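Local coordinates for long form salivary protein D7L1 (PDB 3DXL), which binds and sequesters biogenic amines and leukotrienes of the vertebrate host, and so modulates blood feeding by female mosquitoes, at residues 94-99 against 114-119; 100-103 against 107-110; 151-156 against 196-201; 267-270 against 275-278. All blocks are in the same frame, centred on the assembly; numbering follows the deposited sequence.

Contact 1 of 4, residues 94-99 against 114-119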
loop_
_atom_site.group_PDB
_atom_site.type_symbol
_atom_site.label_atom_id
_atom_site.label_comp_id
_atom_site.label_asym_id
_atom_site.label_seq_id
_atom_site.Cartn_x
_atom_site.Cartn_y
_atom_site.Cartn_z
ATOM N N ASN A 94 -16.005 -21.225 3.361
ATOM C CA ASN A 94 -17.388 -21.655 3.148
ATOM C C ASN A 94 -18.407 -20.574 3.498
ATOM O O ASN A 94 -19.345 -20.340 2.737
ATOM C CB ASN A 94 -17.686 -22.946 3.924
ATOM C CG ASN A 94 -17.036 -24.162 3.302
ATOM O OD1 ASN A 94 -16.628 -24.141 2.139
ATOM N ND2 ASN A 94 -16.936 -25.238 4.078
ATOM N N ALA A 95 -18.222 -19.916 4.643
ATOM C CA ALA A 95 -19.114 -18.827 5.052
ATOM C C ALA A 95 -19.113 -17.679 4.035
ATOM O O ALA A 95 -20.160 -17.120 3.713
ATOM C CB ALA A 95 -18.757 -18.333 6.442
ATOM N N VAL A 96 -17.938 -17.347 3.505
ATOM C CA VAL A 96 -17.846 -16.313 2.468
ATOM C C VAL A 96 -18.522 -16.765 1.166
ATOM O O VAL A 96 -19.329 -16.030 0.599
ATOM C CB VAL A 96 -16.380 -15.867 2.225
ATOM C CG1 VAL A 96 -16.284 -14.915 1.026
ATOM C CG2 VAL A 96 -15.829 -15.189 3.469
ATOM N N LYS A 97 -18.208 -17.981 0.720
ATOM C CA LYS A 97 -18.804 -18.566 -0.490
ATOM C C LYS A 97 -20.332 -18.580 -0.485
ATOM O O LYS A 97 -20.963 -18.443 -1.535
ATOM C CB LYS A 97 -18.287 -19.992 -0.696
ATOM C CG LYS A 97 -16.957 -20.074 -1.426
ATOM C CD LYS A 97 -16.494 -21.518 -1.617
ATOM C CE LYS A 97 -17.128 -22.178 -2.838
ATOM N NZ LYS A 97 -18.592 -22.396 -2.679
ATOM N N GLN A 98 -20.913 -18.737 0.702
ATOM C CA GLN A 98 -22.361 -18.883 0.857
ATOM C C GLN A 98 -23.108 -17.572 1.138
ATOM O O GLN A 98 -24.339 -17.553 1.188
ATOM C CB GLN A 98 -22.661 -19.928 1.932
ATOM C CG GLN A 98 -22.254 -21.340 1.514
ATOM C CD GLN A 98 -22.003 -22.269 2.689
ATOM O OE1 GLN A 98 -22.678 -22.197 3.714
ATOM N NE2 GLN A 98 -21.028 -23.159 2.537
ATOM N N LEU A 99 -22.369 -16.475 1.310
ATOM C CA LEU A 99 -22.989 -15.150 1.372
ATOM C C LEU A 99 -23.742 -14.872 0.070
ATOM O O LEU A 99 -23.292 -15.291 -1.006
ATOM C CB LEU A 99 -21.938 -14.056 1.618
ATOM C CG LEU A 99 -21.340 -13.978 3.019
ATOM C CD1 LEU A 99 -20.242 -12.909 3.041
ATOM C CD2 LEU A 99 -22.410 -13.680 4.058
ATOM N N ASP A 114 -20.424 -8.648 8.042
ATOM C CA ASP A 114 -20.228 -8.520 9.492
ATOM C C ASP A 114 -20.428 -9.854 10.266
ATOM O O ASP A 114 -19.625 -10.178 11.127
ATOM C CB ASP A 114 -21.096 -7.384 10.055
ATOM C CG ASP A 114 -20.771 -7.042 11.493
ATOM O OD1 ASP A 114 -19.585 -6.912 11.857
ATOM O OD2 ASP A 114 -21.730 -6.870 12.267
ATOM N N PRO A 115 -21.492 -10.631 9.965
ATOM C CA PRO A 115 -21.624 -11.921 10.678
ATOM C C PRO A 115 -20.439 -12.867 10.463
ATOM O O PRO A 115 -20.053 -13.601 11.386
ATOM C CB PRO A 115 -22.901 -12.527 10.078
ATOM C CG PRO A 115 -23.684 -11.340 9.614
ATOM C CD PRO A 115 -22.620 -10.412 9.046
ATOM N N VAL A 116 -19.860 -12.833 9.262
ATOM C CA VAL A 116 -18.700 -13.650 8.940
ATOM C C VAL A 116 -17.476 -13.144 9.692
ATOM O O VAL A 116 -16.723 -13.924 10.259
ATOM C CB VAL A 116 -18.420 -13.683 7.417
ATOM C CG1 VAL A 116 -17.155 -14.480 7.109
ATOM C CG2 VAL A 116 -19.621 -14.255 6.663
ATOM N N HIS A 117 -17.301 -11.823 9.715
ATOM C CA HIS A 117 -16.214 -11.222 10.467
ATOM C C HIS A 117 -16.231 -11.719 11.920
ATOM O O HIS A 117 -15.214 -12.151 12.452
ATOM C CB HIS A 117 -16.324 -9.697 10.416
ATOM C CG HIS A 117 -15.269 -8.992 11.201
ATOM N ND1 HIS A 117 -13.951 -8.940 10.797
ATOM C CD2 HIS A 117 -15.335 -8.313 12.368
ATOM C CE1 HIS A 117 -13.253 -8.254 11.685
ATOM N NE2 HIS A 117 -14.068 -7.862 12.646
ATOM N N LYS A 118 -17.399 -11.660 12.551
ATOM C CA LYS A 118 -17.510 -12.031 13.955
ATOM C C LYS A 118 -17.399 -13.543 14.185
ATOM O O LYS A 118 -16.726 -13.969 15.125
ATOM C CB LYS A 118 -18.785 -11.461 14.566
ATOM C CG LYS A 118 -18.828 -9.930 14.583
ATOM C CD LYS A 118 -19.867 -9.394 15.566
ATOM C CE LYS A 118 -21.268 -9.799 15.167
ATOM N NZ LYS A 118 -22.278 -9.134 16.023
ATOM N N ALA A 119 -17.996 -14.326 13.288
ATOM C CA ALA A 119 -18.007 -15.788 13.427
ATOM C C ALA A 119 -16.645 -16.393 13.106
ATOM O O ALA A 119 -16.358 -17.522 13.502
ATOM C CB ALA A 119 -19.053 -16.387 12.540
#

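Contact 2 of 4, residues 100-103 against 107-110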
loop_
_atom_site.group_PDB
_atom_site.type_symbol
_atom_site.label_atom_id
_atom_site.label_comp_id
_atom_site.label_asym_id
_atom_site.label_seq_id
_atom_site.Cartn_x
_atom_site.Cartn_y
_atom_site.Cartn_z
ATOM N N PRO A 100 -24.893 -14.179 0.156
ATOM C CA PRO A 100 -25.636 -13.890 -1.065
ATOM C C PRO A 100 -24.924 -12.847 -1.914
ATOM O O PRO A 100 -24.063 -12.111 -1.412
ATOM C CB PRO A 100 -26.954 -13.312 -0.540
ATOM C CG PRO A 100 -26.591 -12.693 0.759
ATOM C CD PRO A 100 -25.562 -13.618 1.344
ATOM N N SER A 101 -25.269 -12.797 -3.194
ATOM C CA SER A 101 -24.852 -11.695 -4.045
ATOM C C SER A 101 -25.305 -10.397 -3.382
ATOM O O SER A 101 -26.381 -10.334 -2.787
ATOM C CB SER A 101 -25.426 -11.862 -5.444
ATOM O OG SER A 101 -24.876 -13.024 -6.031
ATOM N N THR A 102 -24.450 -9.382 -3.421
ATOM C CA THR A 102 -24.645 -8.205 -2.587
ATOM C C THR A 102 -24.320 -6.934 -3.361
ATOM O O THR A 102 -23.295 -6.864 -4.048
ATOM C CB THR A 102 -23.770 -8.313 -1.303
ATOM O OG1 THR A 102 -24.182 -9.449 -0.533
ATOM C CG2 THR A 102 -23.876 -7.067 -0.437
ATOM N N ASN A 103 -25.194 -5.938 -3.233
ATOM C CA ASN A 103 -25.025 -4.641 -3.890
ATOM C C ASN A 103 -23.730 -3.932 -3.498
ATOM O O ASN A 103 -23.292 -4.020 -2.352
ATOM C CB ASN A 103 -26.213 -3.722 -3.581
ATOM C CG ASN A 103 -27.526 -4.227 -4.165
ATOM O OD1 ASN A 103 -27.543 -5.064 -5.071
ATOM N ND2 ASN A 103 -28.635 -3.710 -3.644
ATOM N N ALA A 107 -22.985 0.119 2.928
ATOM C CA ALA A 107 -23.916 -0.423 3.912
ATOM C C ALA A 107 -24.221 -1.905 3.653
ATOM O O ALA A 107 -24.164 -2.731 4.569
ATOM C CB ALA A 107 -25.207 0.401 3.944
ATOM N N ALA A 108 -24.506 -2.226 2.396
ATOM C CA ALA A 108 -24.889 -3.585 2.018
ATOM C C ALA A 108 -23.729 -4.571 2.161
ATOM O O ALA A 108 -23.896 -5.667 2.714
ATOM C CB ALA A 108 -25.457 -3.608 0.607
ATOM N N VAL A 109 -22.554 -4.177 1.671
ATOM C CA VAL A 109 -21.363 -5.006 1.769
ATOM C C VAL A 109 -21.011 -5.256 3.231
ATOM O O VAL A 109 -20.770 -6.403 3.638
ATOM C CB VAL A 109 -20.169 -4.369 1.015
ATOM C CG1 VAL A 109 -18.882 -5.153 1.256
ATOM C CG2 VAL A 109 -20.476 -4.293 -0.476
ATOM N N PHE A 110 -21.000 -4.188 4.026
ATOM C CA PHE A 110 -20.660 -4.316 5.434
ATOM C C PHE A 110 -21.643 -5.221 6.176
ATOM O O PHE A 110 -21.227 -6.096 6.931
ATOM C CB PHE A 110 -20.578 -2.954 6.120
ATOM C CG PHE A 110 -20.088 -3.041 7.519
ATOM C CD1 PHE A 110 -18.727 -2.985 7.798
ATOM C CD2 PHE A 110 -20.981 -3.235 8.568
ATOM C CE1 PHE A 110 -18.267 -3.092 9.098
ATOM C CE2 PHE A 110 -20.534 -3.350 9.871
ATOM C CZ PHE A 110 -19.174 -3.273 10.142
#

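Contact 3 of 4, residues 151-156 against 196-201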
loop_
_atom_site.group_PDB
_atom_site.type_symbol
_atom_site.label_atom_id
_atom_site.label_comp_id
_atom_site.label_asym_id
_atom_site.label_seq_id
_atom_site.Cartn_x
_atom_site.Cartn_y
_atom_site.Cartn_z
ATOM N N GLN A 151 9.644 1.676 8.692
ATOM C CA GLN A 151 10.769 1.838 7.771
ATOM C C GLN A 151 10.333 2.578 6.505
ATOM O O GLN A 151 9.356 2.213 5.866
ATOM C CB GLN A 151 11.380 0.481 7.413
ATOM C CG GLN A 151 12.585 0.601 6.485
ATOM C CD GLN A 151 13.185 -0.736 6.107
ATOM O OE1 GLN A 151 12.487 -1.753 6.017
ATOM N NE2 GLN A 151 14.496 -0.733 5.850
ATOM N N SER A 152 11.067 3.624 6.132
ATOM C CA SER A 152 10.853 4.242 4.827
ATOM C C SER A 152 10.842 3.177 3.737
ATOM O O SER A 152 11.759 2.350 3.671
ATOM C CB SER A 152 11.994 5.202 4.543
ATOM O OG SER A 152 11.993 5.590 3.179
ATOM N N TYR A 153 9.832 3.182 2.871
ATOM C CA TYR A 153 9.827 2.203 1.792
ATOM C C TYR A 153 11.014 2.427 0.851
ATOM O O TYR A 153 11.599 1.485 0.324
ATOM C CB TYR A 153 8.502 2.174 1.007
ATOM C CG TYR A 153 8.260 0.804 0.405
ATOM C CD1 TYR A 153 7.389 -0.097 1.015
ATOM C CD2 TYR A 153 8.946 0.379 -0.738
ATOM C CE1 TYR A 153 7.196 -1.370 0.503
ATOM C CE2 TYR A 153 8.770 -0.883 -1.260
ATOM C CZ TYR A 153 7.891 -1.763 -0.633
ATOM O OH TYR A 153 7.711 -3.031 -1.138
ATOM N N PHE A 154 11.354 3.694 0.628
ATOM C CA PHE A 154 12.504 4.028 -0.212
ATOM C C PHE A 154 13.785 3.420 0.365
ATOM O O PHE A 154 14.585 2.845 -0.374
ATOM C CB PHE A 154 12.658 5.549 -0.355
ATOM C CG PHE A 154 11.620 6.213 -1.238
ATOM C CD1 PHE A 154 12.040 7.085 -2.241
ATOM C CD2 PHE A 154 10.253 6.031 -1.054
ATOM C CE1 PHE A 154 11.126 7.734 -3.059
ATOM C CE2 PHE A 154 9.326 6.698 -1.885
ATOM C CZ PHE A 154 9.769 7.551 -2.883
ATOM N N GLU A 155 13.982 3.553 1.674
ATOM C CA GLU A 155 15.153 2.970 2.323
ATOM C C GLU A 155 15.181 1.458 2.222
ATOM O O GLU A 155 16.241 0.874 2.024
ATOM C CB GLU A 155 15.262 3.432 3.763
ATOM C CG GLU A 155 15.581 4.896 3.840
ATOM C CD GLU A 155 15.802 5.390 5.242
ATOM O OE1 GLU A 155 15.828 4.571 6.190
ATOM O OE2 GLU A 155 15.963 6.618 5.387
ATOM N N PHE A 156 14.021 0.814 2.363
ATOM C CA PHE A 156 13.938 -0.632 2.165
ATOM C C PHE A 156 14.517 -1.025 0.800
ATOM O O PHE A 156 15.344 -1.934 0.713
ATOM C CB PHE A 156 12.486 -1.118 2.323
ATOM C CG PHE A 156 12.212 -2.442 1.644
ATOM C CD1 PHE A 156 12.742 -3.633 2.144
ATOM C CD2 PHE A 156 11.455 -2.488 0.481
ATOM C CE1 PHE A 156 12.519 -4.833 1.479
ATOM C CE2 PHE A 156 11.217 -3.695 -0.175
ATOM C CZ PHE A 156 11.753 -4.864 0.326
ATOM N N GLY A 196 6.144 -0.223 -4.438
ATOM C CA GLY A 196 5.992 -0.043 -3.000
ATOM C C GLY A 196 5.122 1.127 -2.602
ATOM O O GLY A 196 4.507 1.119 -1.539
ATOM N N ILE A 197 5.079 2.155 -3.444
ATOM C CA ILE A 197 4.165 3.275 -3.217
ATOM C C ILE A 197 2.943 3.215 -4.123
ATOM O O ILE A 197 2.162 4.161 -4.179
ATOM C CB ILE A 197 4.868 4.631 -3.334
ATOM C CG1 ILE A 197 5.410 4.832 -4.775
ATOM C CG2 ILE A 197 5.914 4.722 -2.222
ATOM C CD1 ILE A 197 6.038 6.178 -5.058
ATOM N N ARG A 198 2.805 2.089 -4.823
ATOM C CA ARG A 198 1.570 1.735 -5.535
ATOM C C ARG A 198 1.288 2.596 -6.770
ATOM O O ARG A 198 0.171 2.641 -7.268
ATOM C CB ARG A 198 0.368 1.695 -4.565
ATOM C CG ARG A 198 0.203 0.368 -3.811
ATOM C CD ARG A 198 1.270 0.130 -2.742
ATOM N NE ARG A 198 1.012 -1.099 -1.990
ATOM C CZ ARG A 198 1.766 -1.565 -1.004
ATOM N NH1 ARG A 198 2.864 -0.928 -0.617
ATOM N NH2 ARG A 198 1.427 -2.697 -0.394
ATOM N N TYR A 199 2.318 3.273 -7.280
ATOM C CA TYR A 199 2.193 3.970 -8.569
ATOM C C TYR A 199 2.102 2.962 -9.709
ATOM O O TYR A 199 1.518 3.261 -10.746
ATOM C CB TYR A 199 3.377 4.897 -8.832
ATOM C CG TYR A 199 3.427 6.151 -8.007
ATOM C CD1 TYR A 199 2.584 6.357 -6.920
ATOM C CD2 TYR A 199 4.371 7.129 -8.303
ATOM C CE1 TYR A 199 2.670 7.504 -6.169
ATOM C CE2 TYR A 199 4.468 8.268 -7.563
ATOM C CZ TYR A 199 3.625 8.466 -6.498
ATOM O OH TYR A 199 3.738 9.599 -5.744
ATOM N N ILE A 200 2.691 1.782 -9.494
ATOM C CA ILE A 200 2.641 0.663 -10.427
ATOM C C ILE A 200 2.070 -0.527 -9.670
ATOM O O ILE A 200 2.467 -0.793 -8.537
ATOM C CB ILE A 200 4.058 0.312 -10.974
ATOM C CG1 ILE A 200 4.682 1.517 -11.702
ATOM C CG2 ILE A 200 4.035 -0.931 -11.866
ATOM C CD1 ILE A 200 4.079 1.856 -13.063
ATOM N N THR A 201 1.117 -1.215 -10.295
ATOM C CA THR A 201 0.463 -2.390 -9.690
ATOM C C THR A 201 1.337 -3.645 -9.778
ATOM O O THR A 201 2.363 -3.662 -10.453
ATOM C CB THR A 201 -0.887 -2.688 -10.389
ATOM O OG1 THR A 201 -0.637 -3.123 -11.725
ATOM C CG2 THR A 201 -1.783 -1.457 -10.401
#

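Contact 4 of 4, residues 267-270 against 275-278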
loop_
_atom_site.group_PDB
_atom_site.type_symbol
_atom_site.label_atom_id
_atom_site.label_comp_id
_atom_site.label_asym_id
_atom_site.label_seq_id
_atom_site.Cartn_x
_atom_site.Cartn_y
_atom_site.Cartn_z
ATOM N N ARG A 267 5.635 11.634 -0.184
ATOM C CA ARG A 267 5.270 10.224 -0.111
ATOM C C ARG A 267 6.335 9.415 0.619
ATOM O O ARG A 267 5.992 8.537 1.423
ATOM C CB ARG A 267 4.985 9.642 -1.494
ATOM C CG ARG A 267 4.561 8.161 -1.460
ATOM C CD ARG A 267 3.352 7.933 -0.551
ATOM N NE ARG A 267 2.874 6.553 -0.523
ATOM C CZ ARG A 267 2.012 6.039 -1.394
ATOM N NH1 ARG A 267 1.555 6.769 -2.412
ATOM N NH2 ARG A 267 1.587 4.785 -1.236
ATOM N N GLU A 268 7.614 9.689 0.358
ATOM C CA GLU A 268 8.667 8.970 1.077
ATOM C C GLU A 268 8.524 9.170 2.589
ATOM O O GLU A 268 8.650 8.218 3.367
ATOM C CB GLU A 268 10.060 9.403 0.607
ATOM C CG GLU A 268 11.216 8.591 1.231
ATOM C CD GLU A 268 11.642 9.046 2.634
ATOM O OE1 GLU A 268 11.540 10.251 2.941
ATOM O OE2 GLU A 268 12.089 8.186 3.429
ATOM N N VAL A 269 8.276 10.408 3.002
ATOM C CA VAL A 269 8.100 10.730 4.410
ATOM C C VAL A 269 6.934 9.934 5.000
ATOM O O VAL A 269 7.054 9.299 6.057
ATOM C CB VAL A 269 7.883 12.249 4.615
ATOM C CG1 VAL A 269 7.464 12.556 6.051
ATOM C CG2 VAL A 269 9.161 13.016 4.276
ATOM N N ARG A 270 5.800 9.941 4.306
ATOM C CA ARG A 270 4.618 9.251 4.801
ATOM C C ARG A 270 4.789 7.731 4.766
ATOM O O ARG A 270 4.165 7.020 5.569
ATOM C CB ARG A 270 3.375 9.717 4.045
ATOM C CG ARG A 270 3.038 11.168 4.364
ATOM C CD ARG A 270 1.750 11.641 3.729
ATOM N NE ARG A 270 1.937 11.852 2.299
ATOM C CZ ARG A 270 1.479 11.039 1.347
ATOM N NH1 ARG A 270 0.784 9.950 1.665
ATOM N NH2 ARG A 270 1.723 11.312 0.068
ATOM N N ALA A 275 0.549 4.536 9.376
ATOM C CA ALA A 275 -0.493 5.243 10.129
ATOM C C ALA A 275 -0.249 6.753 10.287
ATOM O O ALA A 275 -0.859 7.387 11.148
ATOM C CB ALA A 275 -0.694 4.589 11.498
ATOM N N PHE A 276 0.623 7.324 9.444
ATOM C CA PHE A 276 0.980 8.759 9.447
ATOM C C PHE A 276 -0.186 9.712 9.736
ATOM O O PHE A 276 -0.074 10.610 10.575
ATOM C CB PHE A 276 1.613 9.108 8.098
ATOM C CG PHE A 276 2.179 10.500 8.011
ATOM C CD1 PHE A 276 3.497 10.744 8.371
ATOM C CD2 PHE A 276 1.407 11.555 7.536
ATOM C CE1 PHE A 276 4.037 12.020 8.266
ATOM C CE2 PHE A 276 1.944 12.841 7.436
ATOM C CZ PHE A 276 3.258 13.065 7.803
ATOM N N ASN A 277 -1.292 9.525 9.019
ATOM C CA ASN A 277 -2.434 10.433 9.092
ATOM C C ASN A 277 -3.581 9.958 9.969
ATOM O O ASN A 277 -4.629 10.611 10.005
ATOM C CB ASN A 277 -2.960 10.720 7.683
ATOM C CG ASN A 277 -2.190 11.826 6.984
ATOM O OD1 ASN A 277 -1.831 12.820 7.605
ATOM N ND2 ASN A 277 -1.969 11.674 5.680
ATOM N N LEU A 278 -3.403 8.842 10.672
ATOM C CA LEU A 278 -4.553 8.228 11.340
ATOM C C LEU A 278 -5.018 8.928 12.624
ATOM O O LEU A 278 -6.202 9.232 12.748
ATOM C CB LEU A 278 -4.388 6.713 11.516
ATOM C CG LEU A 278 -4.107 5.930 10.230
ATOM C CD1 LEU A 278 -4.197 4.436 10.496
ATOM C CD2 LEU A 278 -5.034 6.326 9.105
#

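Contact 1 of 4, residues 94-99 against 114-119
V116 meets A95, V96 and L99 through aliphatic carbons, so no flat side chain offers a face or an edge across this contact; the shape of the fit is set by methyl groups. L99 turns its fork to V116: both CD1 and CD2 lie 3.9 Å from V116 CG2, which therefore sits against the forked end rather than on a single methyl. The same CG2 also meets A95, whose CB is 4.2 Å away; a small residue suits this point, where the backbones of the two segments come nearest, A95 facing V116. V116 CG1, set anti to the backbone N (chi1 177°), reaches V96 instead, 3.9 Å from V96 CG2, the two side chains crossing at about a right angle. Helices 86-97 and 106-119 are thereby joined near their C-terminal ends within the N-terminal PBP/GOBP unit, an all-helical odorant-binding fold whose pocket takes lipids. Apolar packing continues beyond V116, since V96 and L99 both also rest on F68 of strand 67-68. On helix 106-119 the next residue, H117, bonds through NE2 to the backbone O of W37, a leukotriene E4-binding residue whose side chain lies about 10 Å from that of V116.

Contact 2 of 4, residues 100-103 against 107-110
T102 and N103 lie against A108 and V109 where the connection between helices 86-97 and 106-119 of the N-terminal PBP/GOBP domain runs back over the first turn of the second helix. The contact is between an extended loop and a helix, and van der Waals packing does the work between them. T102 presents its methyl rather than its hydroxyl: CG2, anti to the backbone N (chi1 -62° for OG1), lies 3.4 Å from A108 O and 3.9 Å from A108 CB. N103 contributes mainly its backbone. Its carbonyl O lies 3.7 Å from A108 CB and 3.4 Å from V109 CG2, so it rests on two methyl groups. The small side chain of A108 allows the loop to come this near the helix, while the beta-branched V109 fills more space beside it and, like T102, also reaches F68 of strand 67-68.

Polar bonds tie the loop to itself and to its surroundings. T102 O is hydrogen-bonded to Y61 OH, and the T102 backbone pairs with Q66, so the loop is tied to the hairpin region as well. A108 N bonds to D105 OD2 at the start of the helix. Threonine suits its place because its two branches serve different neighbours: while CG2 faces the helix, OG1 donates to P100 O at 2.8 Å, approaching from above the carbonyl plane, 47° out of it.

Contact 3 of 4, residues 151-156 against 196-201
Y153 lays its ring over G196, whose CA stands 3.6 Å from the ring centroid and 21° off the normal, a CH-pi contact. Glycine suits this place because the direction a CB would take runs straight into the ring; CA comes within 3.4 Å of Y153 CE2. The other face of the ring is covered by F156, its CD2 offset toward the rim, so the tyrosine is sandwiched. Beside this pair, F154 CE2 meets I197 CG2 at 4.0 Å. In the C-terminal PBP/GOBP domain the contact thus seats the start of helix 153-161 on the chain leaving helix 184-196, beside the biogenic-amine pocket: the nearest atoms of the F154 and noradrenaline-binding E268 side chains are about 3 Å apart, and F154 meets the F264 ring edge-to-face. Farther out, R198 folds back so that NH1 donates to G196 O (2.8 Å, 148°), with the oxygen in the guanidinium plane; NH1 also forms a salt bridge to E7, and the group makes a cation-pi contact with F11. I197 CD1 in turn lies over the centre of the Y199 ring. At the helix start S152 is the N-cap, its OG accepting from E155 N at 3.2 Å, and this hydroxyl also bonds to E268 OE2.

Contact 4 of 4, residues 267-270 against 275-278
R270 and F276 meet where the type I beta turn A275-L278 folds back on the end of helix 257-271, the helix that also carries the noradrenaline-binding residues D265 and E268. From R270 CB the chain leaves with CG anti to the carbonyl carbon (chi1 -68°), which places CG over the middle of the F276 ring, 3.6 Å from its centroid and 12° off the normal, a CH-pi contact. CD passes above and just beyond the ring's rim, 3.8 Å from F276 CD2, and lies 4.2 Å from N277 ND2. There the chain bends at chi3, carrying the guanidinium away from the phenyl group; the two planes are 72° apart, and NH2 finds a salt bridge with D214. Arginine suits the site because its methylenes cover an aromatic face while its charge is delivered to an acid elsewhere. V269 adds one methyl, CG1 lying 4.1 Å from F276 CE1. F276 itself points from the turn to the helix, and N277 comes next, its amide carbon CG at the edge of the phenyl ring while OD1 accepts from Q282 N. The turn is closed by its own backbone bond, L278 N to A275 O, at 3.0 Å.

Along the chain the four contacts fall into two pairs. Contacts 1 and 2 come first, in the N-terminal PBP/GOBP domain: both use helix 106-119, contact 2 lies within the span that contact 1 brackets, and their centres are 12 Å apart. Contacts 3 and 4 follow in series, also with centres 12 Å apart, and they touch each other, I197 and F154 of contact 3 packing on R267 and E268 of helix 257-271. Between the pairs the centres are 31 to 33 Å apart and no atoms touch. This separation is consistent with lipid and amine pockets that bind independently, contacts 3 and 4 lying beside the amine pocket.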